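Local coordinates for protein exoglucanase A (PDB 7CBD) that hydrolyses 1,4-beta-glucosidic linkages of cellulose with inversion of the anomeric configuration, releasing cellobiose from the non-reducing ends of the chains, at residues S150-T155 with S196-W201; I191-S196 with T210-V215; N265-E270 with T274-R279. All coordinates share one frame; numbering follows the deposited sequence.

Contact 1: S150-T155 with S196-W201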
ATOM      1  N   SER A 150       4.893 -10.018  -1.055  1.00  5.63           N
ATOM      2  CA  SER A 150       5.856 -11.001  -1.545  1.00  5.47           C
ATOM      3  C   SER A 150       6.628 -11.664  -0.409  1.00  5.13           C
ATOM      4  O   SER A 150       6.158 -12.651   0.171  1.00  5.65           O
ATOM      5  CB  SER A 150       6.790 -10.401  -2.611  1.00  5.43           C
ATOM      6  OG  SER A 150       7.602  -9.354  -2.094  1.00  5.63           O
ATOM      7  N   LEU A 151       7.796 -11.115  -0.070  1.00  5.54           N
ATOM      8  CA  LEU A 151       8.751 -11.833   0.777  1.00  6.83           C
ATOM      9  C   LEU A 151       8.202 -12.320   2.113  1.00  7.66           C
ATOM     10  O   LEU A 151       8.561 -13.440   2.520  1.00  8.95           O
ATOM     11  CB  LEU A 151      10.039 -11.021   0.959  1.00  7.33           C
ATOM     12  CG  LEU A 151      10.890 -10.893  -0.303  1.00  8.35           C
ATOM     13  CD1 LEU A 151      11.928  -9.794  -0.132  1.00  9.02           C
ATOM     14  CD2 LEU A 151      11.575 -12.206  -0.644  1.00 10.18           C
ATOM     15  N   PRO A 152       7.380 -11.565   2.847  1.00  7.71           N
ATOM     16  CA  PRO A 152       6.903 -12.071   4.144  1.00  8.73           C
ATOM     17  C   PRO A 152       6.011 -13.302   4.050  1.00  7.63           C
ATOM     18  O   PRO A 152       5.779 -13.948   5.080  1.00  8.46           O
ATOM     19  CB  PRO A 152       6.151 -10.876   4.737  1.00 11.07           C
ATOM     20  CG  PRO A 152       6.760  -9.672   4.059  1.00 11.10           C
ATOM     21  CD  PRO A 152       7.022 -10.144   2.659  1.00  9.94           C
ATOM     22  N   ASN A 153       5.499 -13.644   2.865  1.00  6.54           N
ATOM     23  CA  ASN A 153       4.817 -14.926   2.726  1.00  6.25           C
ATOM     24  C   ASN A 153       5.756 -16.083   3.018  1.00  7.25           C
ATOM     25  O   ASN A 153       5.303 -17.165   3.403  1.00  8.24           O
ATOM     26  CB  ASN A 153       4.275 -15.085   1.308  1.00  6.49           C
ATOM     27  CG  ASN A 153       3.058 -14.247   1.059  1.00  6.54           C
ATOM     28  OD1 ASN A 153       1.981 -14.535   1.580  1.00  8.79           O
ATOM     29  ND2 ASN A 153       3.215 -13.198   0.263  1.00  7.50           N
ATOM     30  N   LEU A 154       7.064 -15.880   2.844  1.00  7.92           N
ATOM     31  CA  LEU A 154       8.014 -16.974   2.980  1.00 10.71           C
ATOM     32  C   LEU A 154       8.292 -17.336   4.431  1.00 12.75           C
ATOM     33  O   LEU A 154       8.854 -18.407   4.687  1.00 14.85           O
ATOM     34  CB  LEU A 154       9.311 -16.652   2.224  1.00 10.94           C
ATOM     35  CG  LEU A 154       9.130 -16.218   0.760  1.00 12.31           C
ATOM     36  CD1 LEU A 154      10.485 -16.107   0.075  1.00 13.99           C
ATOM     37  CD2 LEU A 154       8.187 -17.133  -0.022  1.00 13.42           C
ATOM     38  N   THR A 155       7.905 -16.478   5.379  1.00 12.67           N
ATOM     39  CA  THR A 155       8.098 -16.741   6.797  1.00 15.45           C
ATOM     40  C   THR A 155       6.796 -16.893   7.570  1.00 14.31           C
ATOM     41  O   THR A 155       6.839 -17.220   8.761  1.00 16.46           O
ATOM     42  CB  THR A 155       8.894 -15.600   7.433  1.00 18.26           C
ATOM     43  OG1 THR A 155       8.289 -14.358   7.052  1.00 18.54           O
ATOM     44  CG2 THR A 155      10.340 -15.626   6.962  1.00 18.89           C
ATOM     45  N   SER A 196       1.090  -4.315  10.208  1.00  5.37           N
ATOM     46  CA  SER A 196       1.145  -4.882  11.553  1.00  5.85           C
ATOM     47  C   SER A 196       0.182  -6.046  11.741  1.00  6.55           C
ATOM     48  O   SER A 196       0.447  -6.929  12.561  1.00  7.15           O
ATOM     49  CB  SER A 196       0.884  -3.813  12.615  1.00  6.37           C
ATOM     50  OG  SER A 196      -0.348  -3.141  12.407  1.00  6.87           O
ATOM     51  N   GLY A 197      -0.941  -6.060  11.024  1.00  5.91           N
ATOM     52  CA  GLY A 197      -1.881  -7.160  11.151  1.00  7.55           C
ATOM     53  C   GLY A 197      -1.414  -8.453  10.520  1.00  8.45           C
ATOM     54  O   GLY A 197      -2.096  -9.477  10.635  1.00 10.13           O
ATOM     55  N   TRP A 198      -0.263  -8.433   9.851  1.00  7.60           N
ATOM     56  CA  TRP A 198       0.360  -9.614   9.274  1.00  7.54           C
ATOM     57  C   TRP A 198       1.647  -9.978   9.997  1.00  7.76           C
ATOM     58  O   TRP A 198       1.854 -11.146  10.344  1.00  8.07           O
ATOM     59  CB  TRP A 198       0.640  -9.331   7.787  1.00  8.44           C
ATOM     60  CG  TRP A 198       1.209 -10.467   6.971  1.00  7.44           C
ATOM     61  CD1 TRP A 198       1.359 -11.780   7.337  1.00  7.86           C
ATOM     62  CD2 TRP A 198       1.701 -10.366   5.634  1.00  6.95           C
ATOM     63  NE1 TRP A 198       1.908 -12.499   6.299  1.00  7.95           N
ATOM     64  CE2 TRP A 198       2.128 -11.650   5.245  1.00  7.96           C
ATOM     65  CE3 TRP A 198       1.818  -9.308   4.727  1.00  8.25           C
ATOM     66  CZ2 TRP A 198       2.665 -11.903   3.987  1.00  9.74           C
ATOM     67  CZ3 TRP A 198       2.352  -9.558   3.486  1.00 10.39           C
ATOM     68  CH2 TRP A 198       2.773 -10.845   3.126  1.00 10.83           C
ATOM     69  N   LEU A 199       2.496  -8.988  10.282  1.00  7.24           N
ATOM     70  CA  LEU A 199       3.854  -9.252  10.743  1.00  7.46           C
ATOM     71  C   LEU A 199       4.176  -8.653  12.108  1.00  7.55           C
ATOM     72  O   LEU A 199       5.338  -8.689  12.518  1.00  8.15           O
ATOM     73  CB  LEU A 199       4.874  -8.778   9.698  1.00  9.29           C
ATOM     74  CG  LEU A 199       4.649  -9.323   8.286  1.00 10.74           C
ATOM     75  CD1 LEU A 199       5.573  -8.644   7.296  1.00 12.78           C
ATOM     76  CD2 LEU A 199       4.825 -10.849   8.268  1.00 11.53           C
ATOM     77  N   GLY A 200       3.191  -8.114  12.829  1.00  6.74           N
ATOM     78  CA  GLY A 200       3.500  -7.425  14.074  1.00  7.44           C
ATOM     79  C   GLY A 200       3.975  -8.335  15.195  1.00  6.55           C
ATOM     80  O   GLY A 200       4.732  -7.895  16.071  1.00  6.75           O
ATOM     81  N   TRP A 201       3.523  -9.592  15.206  1.00  6.93           N
ATOM     82  CA  TRP A 201       3.988 -10.562  16.195  1.00  7.48           C
ATOM     83  C   TRP A 201       5.500 -10.721  16.107  1.00  8.35           C
ATOM     84  O   TRP A 201       6.062 -10.794  15.013  1.00  8.86           O
ATOM     85  CB  TRP A 201       3.336 -11.924  15.932  1.00  7.95           C
ATOM     86  CG  TRP A 201       1.838 -11.902  16.048  1.00  8.34           C
ATOM     87  CD1 TRP A 201       1.098 -12.176  17.165  1.00  8.85           C
ATOM     88  CD2 TRP A 201       0.896 -11.581  15.011  1.00  7.22           C
ATOM     89  NE1 TRP A 201      -0.241 -12.036  16.888  1.00  9.25           N
ATOM     90  CE2 TRP A 201      -0.392 -11.683  15.572  1.00  8.34           C
ATOM     91  CE3 TRP A 201       1.019 -11.228  13.663  1.00  7.81           C
ATOM     92  CZ2 TRP A 201      -1.551 -11.439  14.833  1.00  9.04           C
ATOM     93  CZ3 TRP A 201      -0.137 -10.970  12.930  1.00  8.05           C
ATOM     94  CH2 TRP A 201      -1.403 -11.079  13.519  1.00  8.84           C
TER
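W198 is where 196-201 first meets the turn at 150-155, and the pair illustrates how a tryptophan can pack against a turn that follows the predicted proton donor, D149. Its CG stands anti to the backbone N (chi1 -176°), which carries the indole out to P152. The proline meets one face with its CB, which sits 3.9 Å from the centroid of the W198 six-membered ring, 22° off its normal, a CH-pi contact. N153 approaches the same ring obliquely, with its backbone N 3.5 Å from W198 CZ2 and its side-chain OD1 3.6 Å from that carbon; amide and indole planes are 53° apart. That amide is itself fixed from several sides. N153 ND2 donates to S150 O (3.0 Å), which also receives the backbone N of N153 from the same face of its plane, closing the type I turn. ND2 further bonds to D149, OD1 pairs with N157, and the indole NE1 bonds to T156. One residue on, L199 lays CD1 against the proline in a tight contact, 3.4 Å from P152 CB, while its CD2 lies over the same indole face as the proline. Both segments belong to the family 6 catalytic domain and follow neighbouring parallel strands, 141-146 and 187-192. Behind them, helix 202-218 packs F212 on L151 and P152, helix 161-182 supports L154, and helix 270-283 sets Y273 against L199.

Contact 2: I191-S196 with T210-V215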
ATOM      1  N   ILE A 191      11.337  -1.441  -0.073  1.00  5.24           N
ATOM      2  CA  ILE A 191      10.874  -2.822   0.006  1.00  5.54           C
ATOM      3  C   ILE A 191       9.573  -2.871   0.804  1.00  4.67           C
ATOM      4  O   ILE A 191       9.457  -2.264   1.873  1.00  5.65           O
ATOM      5  CB  ILE A 191      11.966  -3.706   0.633  1.00  6.40           C
ATOM      6  CG1 ILE A 191      13.072  -4.002  -0.393  1.00  7.30           C
ATOM      7  CG2 ILE A 191      11.375  -4.990   1.222  1.00  7.09           C
ATOM      8  CD1 ILE A 191      12.731  -5.119  -1.369  1.00  8.52           C
ATOM      9  N   ASP A 192       8.589  -3.605   0.295  1.00  4.86           N
ATOM     10  CA  ASP A 192       7.328  -3.739   1.005  1.00  4.89           C
ATOM     11  C   ASP A 192       7.511  -4.579   2.267  1.00  5.57           C
ATOM     12  O   ASP A 192       8.176  -5.620   2.248  1.00  5.28           O
ATOM     13  CB  ASP A 192       6.305  -4.419   0.105  1.00  5.80           C
ATOM     14  CG  ASP A 192       4.967  -4.530   0.763  1.00  5.67           C
ATOM     15  OD1 ASP A 192       4.201  -3.561   0.636  1.00  6.72           O
ATOM     16  OD2 ASP A 192       4.702  -5.559   1.434  1.00  6.11           O
ATOM     17  N   ILE A 193       6.893  -4.136   3.366  1.00  4.96           N
ATOM     18  CA  ILE A 193       6.995  -4.864   4.631  1.00  5.46           C
ATOM     19  C   ILE A 193       5.628  -5.238   5.199  1.00  5.18           C
ATOM     20  O   ILE A 193       5.456  -5.343   6.419  1.00  6.69           O
ATOM     21  CB  ILE A 193       7.884  -4.138   5.665  1.00  6.13           C
ATOM     22  CG1 ILE A 193       7.323  -2.757   6.018  1.00  6.26           C
ATOM     23  CG2 ILE A 193       9.310  -4.066   5.165  1.00  7.31           C
ATOM     24  CD1 ILE A 193       7.850  -2.227   7.331  1.00  8.38           C
ATOM     25  N   GLY A 194       4.649  -5.481   4.332  1.00  5.15           N
ATOM     26  CA  GLY A 194       3.358  -5.893   4.863  1.00  5.76           C
ATOM     27  C   GLY A 194       2.789  -4.826   5.776  1.00  4.74           C
ATOM     28  O   GLY A 194       2.913  -3.625   5.514  1.00  5.57           O
ATOM     29  N   HIS A 195       2.164  -5.262   6.866  1.00  4.81           N
ATOM     30  CA  HIS A 195       1.552  -4.351   7.827  1.00  4.99           C
ATOM     31  C   HIS A 195       1.487  -5.060   9.172  1.00  5.01           C
ATOM     32  O   HIS A 195       1.745  -6.261   9.272  1.00  6.00           O
ATOM     33  CB  HIS A 195       0.156  -3.899   7.380  1.00  5.50           C
ATOM     34  CG  HIS A 195      -0.853  -5.006   7.336  1.00  5.83           C
ATOM     35  ND1 HIS A 195      -1.876  -5.122   8.255  1.00  6.20           N
ATOM     36  CD2 HIS A 195      -0.984  -6.060   6.494  1.00  6.70           C
ATOM     37  CE1 HIS A 195      -2.598  -6.191   7.974  1.00  6.84           C
ATOM     38  NE2 HIS A 195      -2.082  -6.776   6.908  1.00  6.74           N
ATOM     39  N   SER A 196       1.090  -4.315  10.208  1.00  5.37           N
ATOM     40  CA  SER A 196       1.145  -4.882  11.553  1.00  5.85           C
ATOM     41  C   SER A 196       0.182  -6.046  11.741  1.00  6.55           C
ATOM     42  O   SER A 196       0.447  -6.929  12.561  1.00  7.15           O
ATOM     43  CB  SER A 196       0.884  -3.813  12.615  1.00  6.37           C
ATOM     44  OG  SER A 196      -0.348  -3.141  12.407  1.00  6.87           O
ATOM     45  N   THR A 210      15.188 -10.765   9.274  1.00  7.21           N
ATOM     46  CA  THR A 210      16.329 -11.581   8.871  1.00  7.86           C
ATOM     47  C   THR A 210      16.279 -11.903   7.384  1.00  7.44           C
ATOM     48  O   THR A 210      17.300 -11.829   6.688  1.00  7.60           O
ATOM     49  CB  THR A 210      16.349 -12.861   9.708  1.00  9.88           C
ATOM     50  OG1 THR A 210      16.476 -12.501  11.084  1.00 11.03           O
ATOM     51  CG2 THR A 210      17.501 -13.778   9.292  1.00 11.20           C
ATOM     52  N   LEU A 211      15.099 -12.255   6.869  0.54  7.41           N
ATOM     53  CA  LEU A 211      14.987 -12.568   5.448  0.54  7.01           C
ATOM     54  C   LEU A 211      15.270 -11.345   4.581  0.54  6.39           C
ATOM     55  O   LEU A 211      15.905 -11.459   3.528  0.54  7.37           O
ATOM     56  CB  LEU A 211      13.612 -13.156   5.139  0.54  9.00           C
ATOM     57  CG  LEU A 211      13.438 -13.703   3.722  0.54 11.60           C
ATOM     58  CD1 LEU A 211      12.591 -14.973   3.762  0.54 12.46           C
ATOM     59  CD2 LEU A 211      12.818 -12.676   2.803  0.54 12.95           C
ATOM     60  N   PHE A 212      14.799 -10.165   4.996  1.00  6.18           N
ATOM     61  CA  PHE A 212      15.126  -8.956   4.246  1.00  5.77           C
ATOM     62  C   PHE A 212      16.630  -8.719   4.199  1.00  6.02           C
ATOM     63  O   PHE A 212      17.171  -8.315   3.160  1.00  7.13           O
ATOM     64  CB  PHE A 212      14.408  -7.749   4.857  1.00  5.79           C
ATOM     65  CG  PHE A 212      12.924  -7.732   4.591  1.00  5.93           C
ATOM     66  CD1 PHE A 212      12.433  -7.878   3.301  1.00  7.16           C
ATOM     67  CD2 PHE A 212      12.020  -7.583   5.631  1.00  6.86           C
ATOM     68  CE1 PHE A 212      11.070  -7.867   3.052  1.00  7.07           C
ATOM     69  CE2 PHE A 212      10.650  -7.573   5.389  1.00  7.47           C
ATOM     70  CZ  PHE A 212      10.176  -7.708   4.093  1.00  7.12           C
ATOM     71  N   ALA A 213      17.326  -8.974   5.311  1.00  6.58           N
ATOM     72  CA  ALA A 213      18.778  -8.821   5.310  1.00  6.47           C
ATOM     73  C   ALA A 213      19.443  -9.824   4.375  1.00  6.38           C
ATOM     74  O   ALA A 213      20.406  -9.483   3.681  1.00  7.72           O
ATOM     75  CB  ALA A 213      19.330  -8.938   6.729  1.00  7.17           C
ATOM     76  N   GLU A 214      18.953 -11.070   4.347  1.00  7.29           N
ATOM     77  CA  GLU A 214      19.498 -12.049   3.409  1.00  7.43           C
ATOM     78  C   GLU A 214      19.332 -11.572   1.975  1.00  7.59           C
ATOM     79  O   GLU A 214      20.251 -11.695   1.155  1.00  8.06           O
ATOM     80  CB  GLU A 214      18.796 -13.392   3.579  1.00  8.61           C
ATOM     81  CG  GLU A 214      19.084 -14.070   4.890  1.00 10.09           C
ATOM     82  CD  GLU A 214      18.301 -15.357   5.064  1.00 11.71           C
ATOM     83  OE1 GLU A 214      17.640 -15.795   4.095  1.00 13.21           O
ATOM     84  OE2 GLU A 214      18.345 -15.928   6.172  1.00 12.90           O
ATOM     85  N   VAL A 215      18.154 -11.045   1.649  1.00  8.01           N
ATOM     86  CA  VAL A 215      17.924 -10.537   0.303  1.00  7.35           C
ATOM     87  C   VAL A 215      18.885  -9.393  -0.005  1.00  7.32           C
ATOM     88  O   VAL A 215      19.526  -9.367  -1.061  1.00  7.99           O
ATOM     89  CB  VAL A 215      16.450 -10.141   0.120  1.00  7.60           C
ATOM     90  CG1 VAL A 215      16.251  -9.395  -1.199  1.00  8.78           C
ATOM     91  CG2 VAL A 215      15.576 -11.391   0.192  1.00  9.57           C
TER
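The ring of F212 reaches from its helix to three successive residues of 191-196, an example of one aromatic side chain packing where a strand gives way to a loop. CE1, CZ and CE2 do the touching. I191 CG2 lies 3.4 Å from F212 CE1, the carbonyl oxygen of D192 stands 3.4 Å from F212 CZ, and I193 CG2 closes in on F212 CE2 at 3.8 Å. All three partners come in obliquely. I191 and the phenylalanine run past each other in opposite directions, whereas the I193 and F212 side chains cross at about a right angle. In each isoleucine the CG2 methyl makes the contact. For I193 this follows from a chi1 of 61°, which wedges CG1 between the backbone N and the carbonyl carbon and puts CG2 anti to the carbonyl carbon, where it meets the ring.

The next layer fixes the backbone that presents these groups. D192 OD2 accepts the backbone N of G194 at 2.9 Å, with an N-H...O angle of 164°, in an Asx turn; the donor stands well above the carboxylate plane. G194 itself adopts a positive phi as the chain leaves the strand. The D192 side chain comes within about 6 Å of that of D149, the predicted proton donor, which would place the turn near the catalytic centre.

Strand 187-192 pairs in parallel with 228-231, the two being joined through helix 202-218 in a beta-alpha-beta crossover; backbone bonds link I191 to G228 and V230. F212 thus joins this helix to the strand's C-terminal end; V174 and L178 of helix 161-182 touch I191, and on helix 270-283 M277 touches I193 and L281 touches F212.

Contact 3: N265-E270 with T274-R279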
ATOM      1  N   ASN A 265      -0.873  -9.728  19.472  1.00  6.69           N
ATOM      2  CA  ASN A 265       0.031  -8.806  18.792  1.00  6.82           C
ATOM      3  C   ASN A 265       0.175  -7.518  19.607  1.00  8.21           C
ATOM      4  O   ASN A 265      -0.818  -6.960  20.072  1.00  8.65           O
ATOM      5  CB  ASN A 265      -0.620  -8.482  17.446  1.00  6.76           C
ATOM      6  CG  ASN A 265       0.325  -7.896  16.424  1.00  5.57           C
ATOM      7  OD1 ASN A 265       1.363  -7.311  16.742  1.00  7.28           O
ATOM      8  ND2 ASN A 265      -0.052  -8.045  15.158  1.00  6.34           N
ATOM      9  N   PHE A 266       1.416  -7.031  19.767  1.00  7.41           N
ATOM     10  CA  PHE A 266       1.653  -5.740  20.420  1.00  7.91           C
ATOM     11  C   PHE A 266       1.539  -4.550  19.473  1.00  7.32           C
ATOM     12  O   PHE A 266       1.538  -3.405  19.942  1.00  8.42           O
ATOM     13  CB  PHE A 266       3.053  -5.675  21.041  1.00  8.89           C
ATOM     14  CG  PHE A 266       3.177  -6.374  22.361  1.00  9.86           C
ATOM     15  CD1 PHE A 266       2.763  -5.762  23.534  1.00 11.42           C
ATOM     16  CD2 PHE A 266       3.748  -7.633  22.431  1.00 10.35           C
ATOM     17  CE1 PHE A 266       2.897  -6.408  24.754  1.00 12.09           C
ATOM     18  CE2 PHE A 266       3.887  -8.281  23.646  1.00 11.30           C
ATOM     19  CZ  PHE A 266       3.464  -7.659  24.810  1.00 12.16           C
ATOM     20  N   ASP A 267       1.477  -4.778  18.162  1.00  6.31           N
ATOM     21  CA  ASP A 267       1.473  -3.689  17.183  1.00  5.57           C
ATOM     22  C   ASP A 267       0.038  -3.501  16.703  1.00  5.90           C
ATOM     23  O   ASP A 267      -0.447  -4.253  15.852  1.00  6.69           O
ATOM     24  CB  ASP A 267       2.397  -3.984  16.002  1.00  6.28           C
ATOM     25  CG  ASP A 267       3.873  -3.983  16.373  1.00  7.17           C
ATOM     26  OD1 ASP A 267       4.225  -3.678  17.531  1.00  9.10           O
ATOM     27  OD2 ASP A 267       4.695  -4.296  15.490  1.00  7.36           O
ATOM     28  N   PHE A 268      -0.629  -2.482  17.239  1.00  6.57           N
ATOM     29  CA  PHE A 268      -2.013  -2.178  16.902  1.00  6.55           C
ATOM     30  C   PHE A 268      -2.134  -1.228  15.718  1.00  6.36           C
ATOM     31  O   PHE A 268      -3.247  -1.001  15.229  1.00  6.76           O
ATOM     32  CB  PHE A 268      -2.715  -1.486  18.077  1.00  7.21           C
ATOM     33  CG  PHE A 268      -2.926  -2.344  19.305  1.00  7.78           C
ATOM     34  CD1 PHE A 268      -2.560  -3.682  19.362  1.00  7.72           C
ATOM     35  CD2 PHE A 268      -3.526  -1.774  20.419  1.00  9.11           C
ATOM     36  CE1 PHE A 268      -2.791  -4.427  20.516  1.00  7.99           C
ATOM     37  CE2 PHE A 268      -3.761  -2.510  21.562  1.00  8.92           C
ATOM     38  CZ  PHE A 268      -3.390  -3.837  21.616  1.00  9.14           C
ATOM     39  N   ASP A 269      -1.036  -0.632  15.270  1.00  6.61           N
ATOM     40  CA  ASP A 269      -1.114   0.386  14.231  1.00  5.86           C
ATOM     41  C   ASP A 269       0.232   0.489  13.535  1.00  5.69           C
ATOM     42  O   ASP A 269       1.212  -0.139  13.940  1.00  6.18           O
ATOM     43  CB  ASP A 269      -1.592   1.735  14.792  1.00  6.93           C
ATOM     44  CG  ASP A 269      -0.718   2.256  15.919  1.00  8.09           C
ATOM     45  OD1 ASP A 269       0.517   2.198  15.781  1.00  9.35           O
ATOM     46  OD2 ASP A 269      -1.271   2.750  16.930  1.00 10.00           O
ATOM     47  N   GLU A 270       0.262   1.292  12.474  1.00  5.73           N
ATOM     48  CA  GLU A 270       1.424   1.315  11.599  1.00  5.32           C
ATOM     49  C   GLU A 270       2.532   2.219  12.109  1.00  5.46           C
ATOM     50  O   GLU A 270       3.696   1.994  11.767  1.00  6.18           O
ATOM     51  CB  GLU A 270       1.008   1.672  10.169  1.00  5.39           C
ATOM     52  CG  GLU A 270       0.111   0.607   9.528  1.00  6.20           C
ATOM     53  CD  GLU A 270       0.785  -0.757   9.455  1.00  5.44           C
ATOM     54  OE1 GLU A 270       1.671  -0.939   8.595  1.00  6.58           O
ATOM     55  OE2 GLU A 270       0.442  -1.649  10.264  1.00  7.20           O
ATOM     56  N   THR A 274       6.065   0.434  12.161  1.00  5.74           N
ATOM     57  CA  THR A 274       7.266   0.948  11.502  1.00  6.19           C
ATOM     58  C   THR A 274       8.406   1.169  12.497  1.00  5.65           C
ATOM     59  O   THR A 274       9.573   0.920  12.172  1.00  6.43           O
ATOM     60  CB  THR A 274       6.969   2.215  10.689  1.00  7.51           C
ATOM     61  OG1 THR A 274       6.265   3.168  11.493  1.00  6.71           O
ATOM     62  CG2 THR A 274       6.145   1.894   9.442  1.00  8.23           C
ATOM     63  N   ALA A 275       8.096   1.618  13.718  1.00  6.11           N
ATOM     64  CA  ALA A 275       9.138   1.744  14.736  1.00  6.32           C
ATOM     65  C   ALA A 275       9.720   0.380  15.085  1.00  6.11           C
ATOM     66  O   ALA A 275      10.942   0.220  15.213  1.00  7.29           O
ATOM     67  CB  ALA A 275       8.584   2.424  15.991  1.00  6.94           C
ATOM     68  N   HIS A 276       8.850  -0.616  15.228  1.00  6.80           N
ATOM     69  CA  HIS A 276       9.259  -1.980  15.545  1.00  7.52           C
ATOM     70  C   HIS A 276      10.163  -2.546  14.457  1.00  6.70           C
ATOM     71  O   HIS A 276      11.256  -3.061  14.737  1.00  7.62           O
ATOM     72  CB  HIS A 276       7.972  -2.801  15.682  1.00  7.45           C
ATOM     73  CG  HIS A 276       8.158  -4.235  16.076  1.00  7.49           C
ATOM     74  ND1 HIS A 276       7.110  -5.131  16.060  1.00  8.43           N
ATOM     75  CD2 HIS A 276       9.239  -4.929  16.507  1.00  8.84           C
ATOM     76  CE1 HIS A 276       7.536  -6.313  16.463  1.00  8.36           C
ATOM     77  NE2 HIS A 276       8.825  -6.219  16.737  1.00  9.83           N
ATOM     78  N   MET A 277       9.730  -2.439  13.200  1.00  7.03           N
ATOM     79  CA  MET A 277      10.507  -3.010  12.108  1.00  7.10           C
ATOM     80  C   MET A 277      11.800  -2.243  11.875  1.00  6.38           C
ATOM     81  O   MET A 277      12.821  -2.847  11.534  1.00  7.44           O
ATOM     82  CB  MET A 277       9.671  -3.078  10.837  1.00  6.93           C
ATOM     83  CG  MET A 277       8.602  -4.145  10.903  1.00  9.58           C
ATOM     84  SD  MET A 277       9.247  -5.817  11.179  1.00 13.82           S
ATOM     85  CE  MET A 277       9.890  -6.219   9.550  1.00 17.10           C
ATOM     86  N   HIS A 278      11.790  -0.915  12.043  1.00  6.63           N
ATOM     87  CA  HIS A 278      13.047  -0.186  11.907  1.00  6.26           C
ATOM     88  C   HIS A 278      14.092  -0.735  12.868  1.00  7.13           C
ATOM     89  O   HIS A 278      15.243  -0.958  12.483  1.00  7.41           O
ATOM     90  CB  HIS A 278      12.836   1.319  12.095  1.00  7.23           C
ATOM     91  CG  HIS A 278      14.015   2.145  11.682  1.00  7.11           C
ATOM     92  ND1 HIS A 278      15.080   2.403  12.518  1.00  7.98           N
ATOM     93  CD2 HIS A 278      14.298   2.767  10.512  1.00  7.74           C
ATOM     94  CE1 HIS A 278      15.967   3.149  11.882  1.00  7.89           C
ATOM     95  NE2 HIS A 278      15.518   3.384  10.664  1.00  7.94           N
ATOM     96  N   ARG A 279      13.707  -0.951  14.132  0.52  7.25           N
ATOM     97  CA  ARG A 279      14.622  -1.533  15.111  0.52  7.75           C
ATOM     98  C   ARG A 279      15.147  -2.877  14.630  0.52  7.09           C
ATOM     99  O   ARG A 279      16.362  -3.105  14.582  0.52  6.71           O
ATOM    100  CB  ARG A 279      13.907  -1.720  16.450  0.52  9.14           C
ATOM    101  CG  ARG A 279      13.692  -0.460  17.260  0.52 10.53           C
ATOM    102  CD  ARG A 279      13.207  -0.792  18.673  0.52 11.32           C
ATOM    103  NE  ARG A 279      11.861  -1.367  18.688  0.52 13.09           N
ATOM    104  CZ  ARG A 279      10.747  -0.655  18.825  0.52 13.48           C
ATOM    105  NH1 ARG A 279      10.815   0.660  18.953  0.52 15.23           N
ATOM    106  NH2 ARG A 279       9.566  -1.260  18.829  0.52 13.75           N
TER
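The imidazole of H276 meets the carboxylate of D267 at its edge: D267 OD2 lies in the ring plane, 2.6 Å from H276 ND1. The two flat groups are nearly perpendicular, 88° apart, yet the bond is almost straight, with an N-H...O angle of 169°. OD2 is met on its syn side, close to the carboxylate plane. The histidine reaches the loop because its CG is anti to the backbone N (chi1 -177°), and D202 and A205 of helix 202-218 touch its side chain. D267 is held in turn by an Asx turn, its backbone N donating to N265 OD1 at 2.9 Å. Nearer the helix start, T274 N donates to E270 O at 2.9 Å. T274 OG1 lies 2.8 Å from E270 O, with I271 O also within its reach.

As an example of a loop clipped to the helix it leads into, the contact rests on polar bonds. A short, straight bond from ND1 would help to fix the imidazole's rotation, and the adjacent carboxylate would probably favour the protonated histidine, giving the link some ionic character.

Following the chain, 150-155 comes first and waits some forty residues, through helix 161-182 and strand 187-192, before contact 1 closes on 196-201. Contact 2 opens inside that loop, at 191-196, and closes beyond it at 210-215, so the two cross and share S196. They also touch directly, L199 CD1 standing 3.4 Å from I193 O. Contact 3 follows in series and closes only a short loop, where the approach to helix 270-283 folds back on its first turns. S196 joins it to the others: its OG lies 2.7 Å from E270 OE2, and its O 2.9 Å from N265 ND2, both probable hydrogen bonds. Together they tie the segments after strands 141-146 and 187-192 to helices 202-218 and 270-283.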